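Local atomic coordinates of putative sugar ABC transport system, substrate-binding protein (Bordetella parapertussis, PDB entry 5IX8), a protein that probably binds carbohydrates as the substrate-binding component of a bacterial ABC transport system. Residues G58-Q63 / S86-V91; E236-I241 / S299-H304. All coordinates share one frame; numbering follows the deposited sequence.

Contact 1 of 2, residues G58-Q63 / S86-V91; sequences GNVQQQ and SGYDPV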
ATOM      1  N   GLY A  58      11.893  -6.438   5.777  1.00 15.28           N
ATOM      2  CA  GLY A  58      13.237  -6.610   6.301  1.00 15.21           C
ATOM      3  C   GLY A  58      14.198  -7.360   5.397  1.00 16.78           C
ATOM      4  O   GLY A  58      15.403  -7.357   5.684  1.00 18.29           O
ATOM      5  N   ASN A  59      13.711  -7.995   4.318  1.00 17.69           N
ATOM      6  CA  ASN A  59      14.561  -8.738   3.385  1.00 17.56           C
ATOM      7  C   ASN A  59      15.225  -7.792   2.386  1.00 17.14           C
ATOM      8  O   ASN A  59      15.045  -7.867   1.169  1.00 18.40           O
ATOM      9  CB  ASN A  59      13.750  -9.813   2.665  1.00 18.42           C
ATOM     10  CG  ASN A  59      13.568 -11.046   3.515  1.00 20.91           C
ATOM     11  OD1 ASN A  59      13.960 -11.046   4.696  1.00 22.79           O
ATOM     12  ND2 ASN A  59      13.001 -12.106   2.938  1.00 20.83           N
ATOM     13  N   VAL A  60      16.035  -6.890   2.937  1.00 17.48           N
ATOM     14  CA  VAL A  60      16.603  -5.821   2.139  1.00 18.46           C
ATOM     15  C   VAL A  60      17.722  -6.341   1.231  1.00 18.59           C
ATOM     16  O   VAL A  60      17.798  -5.968   0.055  1.00 17.85           O
ATOM     17  CB  VAL A  60      17.054  -4.708   3.099  1.00 19.91           C
ATOM     18  CG1 VAL A  60      17.824  -3.675   2.382  1.00 22.31           C
ATOM     19  CG2 VAL A  60      15.831  -4.070   3.732  1.00 19.33           C
ATOM     20  N   GLN A  61      18.586  -7.231   1.744  1.00 19.11           N
ATOM     21  CA  GLN A  61      19.675  -7.765   0.921  1.00 20.64           C
ATOM     22  C   GLN A  61      19.141  -8.525  -0.287  1.00 19.95           C
ATOM     23  O   GLN A  61      19.701  -8.431  -1.392  1.00 19.72           O
ATOM     24  CB  GLN A  61      20.578  -8.656   1.774  1.00 24.18           C
ATOM     25  CG  GLN A  61      21.437  -7.859   2.777  1.00 28.07           C
ATOM     26  CD  GLN A  61      22.435  -6.926   2.076  1.00 31.12           C
ATOM     27  OE1 GLN A  61      22.959  -7.248   1.000  1.00 32.19           O
ATOM     28  NE2 GLN A  61      22.681  -5.761   2.670  1.00 32.06           N
ATOM     29  N   GLN A  62      18.044  -9.273  -0.103  1.00 20.37           N
ATOM     30  CA  GLN A  62      17.411  -9.963  -1.222  1.00 22.28           C
ATOM     31  C   GLN A  62      17.040  -8.985  -2.325  1.00 20.64           C
ATOM     32  O   GLN A  62      17.259  -9.258  -3.512  1.00 21.36           O
ATOM     33  CB  GLN A  62      16.166 -10.712  -0.739  1.00 24.94           C
ATOM     34  CG  GLN A  62      16.458 -11.938   0.134  1.00 27.36           C
ATOM     35  CD  GLN A  62      16.661 -11.631   1.634  1.00 28.98           C
ATOM     36  OE1 GLN A  62      16.945 -10.502   2.046  1.00 27.82           O
ATOM     37  NE2 GLN A  62      16.519 -12.671   2.454  1.00 31.27           N
ATOM     38  N   GLN A  63      16.497  -7.822  -1.951  1.00 18.59           N
ATOM     39  CA  GLN A  63      16.104  -6.850  -2.964  1.00 17.09           C
ATOM     40  C   GLN A  63      17.305  -6.160  -3.578  1.00 16.48           C
ATOM     41  O   GLN A  63      17.284  -5.847  -4.769  1.00 17.16           O
ATOM     42  CB  GLN A  63      15.143  -5.815  -2.381  1.00 18.25           C
ATOM     43  CG  GLN A  63      13.758  -6.301  -2.349  1.00 17.63           C
ATOM     44  CD  GLN A  63      12.766  -5.205  -2.074  1.00 14.80           C
ATOM     45  OE1 GLN A  63      12.957  -4.366  -1.185  1.00 13.95           O
ATOM     46  NE2 GLN A  63      11.691  -5.215  -2.820  1.00 14.67           N
ATOM     47  N   SER A  86      14.583   2.586   4.745  1.00 12.66           N
ATOM     48  CA  SER A  86      15.936   3.113   4.596  1.00 13.44           C
ATOM     49  C   SER A  86      16.905   2.056   4.082  1.00 14.42           C
ATOM     50  O   SER A  86      16.706   0.848   4.248  1.00 15.78           O
ATOM     51  CB  SER A  86      16.445   3.692   5.925  1.00 14.81           C
ATOM     52  OG  SER A  86      15.662   4.819   6.319  1.00 16.33           O
ATOM     53  N   GLY A  87      17.966   2.542   3.449  1.00 14.88           N
ATOM     54  CA  GLY A  87      19.076   1.723   3.008  1.00 14.87           C
ATOM     55  C   GLY A  87      19.181   1.495   1.505  1.00 15.12           C
ATOM     56  O   GLY A  87      20.119   0.817   1.072  1.00 17.10           O
ATOM     57  N   TYR A  88      18.242   2.003   0.705  1.00 14.23           N
ATOM     58  CA  TYR A  88      18.230   1.768  -0.736  1.00 13.33           C
ATOM     59  C   TYR A  88      18.898   2.875  -1.532  1.00 14.93           C
ATOM     60  O   TYR A  88      19.054   2.728  -2.746  1.00 14.65           O
ATOM     61  CB  TYR A  88      16.783   1.595  -1.244  1.00 13.73           C
ATOM     62  CG  TYR A  88      16.194   0.278  -0.794  1.00 13.76           C
ATOM     63  CD1 TYR A  88      15.749   0.107   0.510  1.00 14.66           C
ATOM     64  CD2 TYR A  88      16.089  -0.798  -1.672  1.00 13.94           C
ATOM     65  CE1 TYR A  88      15.210  -1.072   0.931  1.00 14.43           C
ATOM     66  CE2 TYR A  88      15.535  -2.017  -1.246  1.00 13.49           C
ATOM     67  CZ  TYR A  88      15.122  -2.141   0.062  1.00 14.43           C
ATOM     68  OH  TYR A  88      14.588  -3.313   0.504  1.00 14.87           O
ATOM     69  N   ASP A  89      19.289   3.985  -0.907  1.00 16.06           N
ATOM     70  CA  ASP A  89      19.863   5.045  -1.733  1.00 17.39           C
ATOM     71  C   ASP A  89      21.122   4.578  -2.465  1.00 16.17           C
ATOM     72  O   ASP A  89      21.248   4.890  -3.658  1.00 15.77           O
ATOM     73  CB  ASP A  89      20.117   6.308  -0.899  1.00 19.04           C
ATOM     74  CG  ASP A  89      20.423   7.525  -1.753  1.00 22.15           C
ATOM     75  OD1 ASP A  89      19.530   7.981  -2.480  1.00 22.31           O
ATOM     76  OD2 ASP A  89      21.564   8.034  -1.683  1.00 24.96           O
ATOM     77  N   PRO A  90      22.056   3.823  -1.862  1.00 17.66           N
ATOM     78  CA  PRO A  90      23.242   3.403  -2.643  1.00 18.31           C
ATOM     79  C   PRO A  90      22.902   2.583  -3.867  1.00 17.52           C
ATOM     80  O   PRO A  90      23.519   2.780  -4.925  1.00 18.61           O
ATOM     81  CB  PRO A  90      24.075   2.593  -1.637  1.00 18.92           C
ATOM     82  CG  PRO A  90      23.665   3.154  -0.310  1.00 19.84           C
ATOM     83  CD  PRO A  90      22.191   3.457  -0.437  1.00 18.07           C
ATOM     84  N   VAL A  91      21.951   1.657  -3.766  1.00 17.07           N
ATOM     85  CA  VAL A  91      21.654   0.832  -4.931  1.00 17.16           C
ATOM     86  C   VAL A  91      20.882   1.625  -5.971  1.00 15.99           C
ATOM     87  O   VAL A  91      21.082   1.438  -7.174  1.00 17.27           O
ATOM     88  CB  VAL A  91      20.925  -0.471  -4.543  1.00 18.05           C
ATOM     89  CG1 VAL A  91      19.527  -0.231  -4.009  1.00 17.95           C
ATOM     90  CG2 VAL A  91      20.875  -1.397  -5.738  1.00 17.58           C
TER

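Contact 2 of 2, residues E236-I241 / S299-H304; sequences ENEAMI and SNVDTH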
ATOM      1  N   GLU A 236     -12.973 -11.370   1.139  1.00 21.71           N
ATOM      2  CA  GLU A 236     -13.617 -11.756   2.387  1.00 22.90           C
ATOM      3  C   GLU A 236     -13.998 -10.557   3.252  1.00 21.94           C
ATOM      4  O   GLU A 236     -14.883 -10.679   4.123  1.00 22.56           O
ATOM      5  CB  GLU A 236     -12.700 -12.721   3.149  1.00 25.21           C
ATOM      6  CG  GLU A 236     -12.579 -14.076   2.456  1.00 26.88           C
ATOM      7  CD  GLU A 236     -11.673 -14.078   1.215  1.00 28.13           C
ATOM      8  OE1 GLU A 236     -10.943 -13.076   0.969  1.00 27.51           O
ATOM      9  OE2 GLU A 236     -11.655 -15.120   0.504  1.00 28.93           O
ATOM     10  N   ASN A 237     -13.373  -9.396   3.018  1.00 20.55           N
ATOM     11  CA  ASN A 237     -13.729  -8.193   3.769  1.00 20.04           C
ATOM     12  C   ASN A 237     -15.149  -7.735   3.473  1.00 20.03           C
ATOM     13  O   ASN A 237     -15.764  -7.041   4.294  1.00 21.09           O
ATOM     14  CB  ASN A 237     -12.808  -7.036   3.414  1.00 17.73           C
ATOM     15  CG  ASN A 237     -11.372  -7.234   3.876  1.00 17.53           C
ATOM     16  OD1 ASN A 237     -10.473  -6.638   3.304  1.00 19.11           O
ATOM     17  ND2 ASN A 237     -11.151  -8.050   4.910  1.00 17.03           N
ATOM     18  N   GLU A 238     -15.664  -8.056   2.286  1.00 18.81           N
ATOM     19  CA  GLU A 238     -16.985  -7.565   1.894  1.00 18.97           C
ATOM     20  C   GLU A 238     -18.051  -8.040   2.865  1.00 19.33           C
ATOM     21  O   GLU A 238     -18.837  -7.238   3.365  1.00 18.38           O
ATOM     22  CB  GLU A 238     -17.302  -8.004   0.464  1.00 20.67           C
ATOM     23  CG  GLU A 238     -16.296  -7.432  -0.563  1.00 22.71           C
ATOM     24  CD  GLU A 238     -16.417  -8.069  -1.952  1.00 25.71           C
ATOM     25  OE1 GLU A 238     -17.490  -8.649  -2.234  1.00 28.00           O
ATOM     26  OE2 GLU A 238     -15.452  -7.997  -2.761  1.00 25.50           O
ATOM     27  N   ALA A 239     -18.060  -9.341   3.177  1.00 20.62           N
ATOM     28  CA  ALA A 239     -19.046  -9.867   4.123  1.00 20.82           C
ATOM     29  C   ALA A 239     -18.820  -9.300   5.527  1.00 22.28           C
ATOM     30  O   ALA A 239     -19.780  -9.018   6.253  1.00 23.97           O
ATOM     31  CB  ALA A 239     -18.992 -11.403   4.132  1.00 21.13           C
HETATM   32  N   MSE A 240     -17.565  -9.099   5.915  1.00 22.16           N
HETATM   33  CA  MSE A 240     -17.241  -8.564   7.227  1.00 22.14           C
HETATM   34  C   MSE A 240     -17.743  -7.135   7.390  1.00 21.54           C
HETATM   35  O   MSE A 240     -18.144  -6.748   8.485  1.00 22.04           O
HETATM   36  CB  MSE A 240     -15.717  -8.606   7.465  1.00 22.84           C
HETATM   37  CG  MSE A 240     -15.114 -10.006   7.432  1.00 25.26           C
HETATM   38 SE   MSE A 240     -13.165  -9.958   7.784  0.54 27.96          SE
HETATM   39  CE  MSE A 240     -12.794 -11.867   7.936  1.00 30.12           C
ATOM     40  N   ILE A 241     -17.687  -6.344   6.308  1.00 20.05           N
ATOM     41  CA  ILE A 241     -18.281  -5.008   6.334  1.00 20.31           C
ATOM     42  C   ILE A 241     -19.797  -5.098   6.484  1.00 21.25           C
ATOM     43  O   ILE A 241     -20.405  -4.411   7.318  1.00 20.41           O
ATOM     44  CB  ILE A 241     -17.890  -4.232   5.067  1.00 19.71           C
ATOM     45  CG1 ILE A 241     -16.396  -3.921   5.068  1.00 19.46           C
ATOM     46  CG2 ILE A 241     -18.694  -2.958   4.949  1.00 20.75           C
ATOM     47  CD1 ILE A 241     -15.943  -3.206   3.791  1.00 19.16           C
ATOM     48  N   SER A 299     -22.002   1.696   3.369  1.00 28.56           N
ATOM     49  CA  SER A 299     -22.731   2.546   2.439  1.00 29.72           C
ATOM     50  C   SER A 299     -22.333   2.307   0.991  1.00 28.96           C
ATOM     51  O   SER A 299     -23.118   2.617   0.100  1.00 30.31           O
ATOM     52  CB  SER A 299     -22.534   4.021   2.796  1.00 31.00           C
ATOM     53  OG  SER A 299     -21.236   4.490   2.451  1.00 32.77           O
ATOM     54  N   ASN A 300     -21.140   1.757   0.722  1.00 27.10           N
ATOM     55  CA  ASN A 300     -20.730   1.573  -0.663  1.00 25.53           C
ATOM     56  C   ASN A 300     -20.085   0.224  -0.950  1.00 24.61           C
ATOM     57  O   ASN A 300     -19.494   0.054  -2.026  1.00 24.82           O
ATOM     58  CB  ASN A 300     -19.773   2.688  -1.103  1.00 25.47           C
ATOM     59  CG  ASN A 300     -18.468   2.657  -0.347  1.00 26.34           C
ATOM     60  OD1 ASN A 300     -18.277   1.826   0.518  1.00 26.86           O
ATOM     61  ND2 ASN A 300     -17.571   3.569  -0.668  1.00 27.43           N
ATOM     62  N   VAL A 301     -20.150  -0.736  -0.028  1.00 23.80           N
ATOM     63  CA  VAL A 301     -19.516  -2.019  -0.292  1.00 23.61           C
ATOM     64  C   VAL A 301     -20.152  -2.690  -1.508  1.00 25.07           C
ATOM     65  O   VAL A 301     -19.491  -3.443  -2.222  1.00 25.44           O
ATOM     66  CB  VAL A 301     -19.569  -2.890   0.991  1.00 22.21           C
ATOM     67  CG1 VAL A 301     -21.023  -3.227   1.410  1.00 22.09           C
ATOM     68  CG2 VAL A 301     -18.761  -4.165   0.830  1.00 22.47           C
ATOM     69  N   ASP A 302     -21.417  -2.396  -1.802  1.00 27.76           N
ATOM     70  CA  ASP A 302     -22.073  -3.008  -2.955  1.00 30.00           C
ATOM     71  C   ASP A 302     -21.911  -2.211  -4.244  1.00 31.20           C
ATOM     72  O   ASP A 302     -22.335  -2.691  -5.296  1.00 32.75           O
ATOM     73  CB  ASP A 302     -23.557  -3.213  -2.670  1.00 32.25           C
ATOM     74  CG  ASP A 302     -23.795  -4.219  -1.565  1.00 35.67           C
ATOM     75  OD1 ASP A 302     -22.942  -5.109  -1.348  1.00 37.12           O
ATOM     76  OD2 ASP A 302     -24.832  -4.123  -0.896  1.00 38.17           O
ATOM     77  N   THR A 303     -21.305  -1.023  -4.206  1.00 30.82           N
ATOM     78  CA  THR A 303     -21.201  -0.194  -5.409  1.00 31.01           C
ATOM     79  C   THR A 303     -19.788   0.280  -5.685  1.00 30.63           C
ATOM     80  O   THR A 303     -19.460   0.613  -6.827  1.00 31.70           O
ATOM     81  CB  THR A 303     -22.086   1.040  -5.303  1.00 32.39           C
ATOM     82  OG1 THR A 303     -21.714   1.785  -4.137  1.00 33.63           O
ATOM     83  CG2 THR A 303     -23.556   0.652  -5.229  1.00 32.68           C
ATOM     84  N   HIS A 304     -18.960   0.370  -4.649  1.00 30.62           N
ATOM     85  CA  HIS A 304     -17.605   0.884  -4.830  1.00 31.05           C
ATOM     86  C   HIS A 304     -16.847   0.012  -5.830  1.00 31.14           C
ATOM     87  O   HIS A 304     -17.024  -1.208  -5.846  1.00 31.36           O
ATOM     88  CB  HIS A 304     -16.881   0.919  -3.477  1.00 30.80           C
ATOM     89  CG  HIS A 304     -15.497   1.501  -3.529  1.00 31.47           C
ATOM     90  ND1 HIS A 304     -14.450   0.880  -4.172  1.00 31.79           N
ATOM     91  CD2 HIS A 304     -14.989   2.639  -2.998  1.00 32.69           C
ATOM     92  CE1 HIS A 304     -13.358   1.613  -4.053  1.00 32.71           C
ATOM     93  NE2 HIS A 304     -13.651   2.680  -3.325  1.00 33.48           N
TER

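Contact 1 of 2, residues G58-Q63 / S86-V91
Val-60 and Tyr-88 meet across backbones that stay well apart, the nearest alpha carbons being CA of Val-60 and CA of Gly-87 at 8.0 Å. The setting is the Rossmann-like N-terminal lobe of a periplasmic binding protein, in which helices 60-73 and 89-97 belong to consecutive beta-alpha-beta crossovers, one entering and the other leaving strand 77-80. Side chains therefore have to bridge the gap between the starts of the two helices, and the tyrosine covers most of the distance. Gly-87, just before it, has a phi of 108°, where a side chain would press on the carbonyl O of the preceding residue. The phenol then reaches Val-60 and Gln-63, one helical turn apart.

Val-60 approaches one side of the ring obliquely. With CG1 anti to the backbone N (chi1 172°), both methyls turn to the phenol end: CG1 lies 3.9 Å from CZ of Tyr-88, while CG2 comes within 3.5 Å of its OH. The amide oxygen of Gln-63 lies off the other side of the ring plane, and the amide stands almost upright to the ring, with 87° between the planes.

The polar ends converge on the loop after strand 77-80, where the backbone N of Ala-83 is hydrogen-bonded with both Gln-63 OE1 and Tyr-88 OH. Bonds from Gln-63 NE2 to Thr-21 OG1 and Ser-81 O further restrict the amide's rotation. Phe-64 adds an edge-to-face contact with the tyrosine. Lower on the glutamine, CB meets the ring at its edge and in its plane, 4.0 Å from CE2 of Tyr-88.

Contact 2 of 2, residues E236-I241 / S299-H304
A chi1 of 63° puts CG1 of Val-301 between its backbone N and carbonyl carbon and leaves CG2 anti to the N, so that CG2 faces the turn from Glu-238 to Ile-241. In Ile-241 chi1 of -68° sets CG1 anti to the carbonyl carbon, which leaves CG2 anti to the backbone N and turned to the valine, CG2 of Ile-241 lying 4.1 Å from CB of Val-301. The isoleucine and valine run side by side with their tips pointing opposite ways, and CD1 of Ile-241 ends 4.2 Å from CG2 of Val-301. CG2 of Val-301 rests on the helix backbone, 4.0 Å from CA of Glu-238.

This is the C-terminal lobe of the periplasmic-binding-protein fold. Helix 235-242 forms the crossover between parallel strands 227-231 and 246-250, and residues 299-304 follow the antiparallel edge strand 295-296. Val-296 of that strand touches both Ile-241 and Val-301, extending the apolar patch toward the sheet.

Polar groups fix the surroundings. The extended chain of Glu-238 carries its carboxylate away from the valine, and OE2 is hydrogen-bonded with the hydroxyl of Tyr-311. Asp-302 forms a salt bridge with Arg-242. Tyr-306 OH bonds to the carbonyl of Val-301. The turn itself is tightened at Asn-300, whose O accepts both Thr-303 N at 3.0 Å and His-304 N at 2.7 Å.

Overall arrangement
Read from the N terminus, the two contacts illustrate local and long-range closure in one two-lobed fold. Contact 1 closes first, around 22 residues that hold the rest of helix 60-73 and strand 77-80, and so joins neighbouring crossovers of the first lobe. Contact 2 opens afterwards; the loops are in series and neither nest nor cross. Its 57 intervening residues travel further: after strand 246-250 and helix 254-270 the chain enters the first lobe's sheet as strand 288-290, then returns through strand 295-296 to pack on helix 235-242. The contacts lie on opposite sides of the chain's centre, about 37 Å apart between their centres.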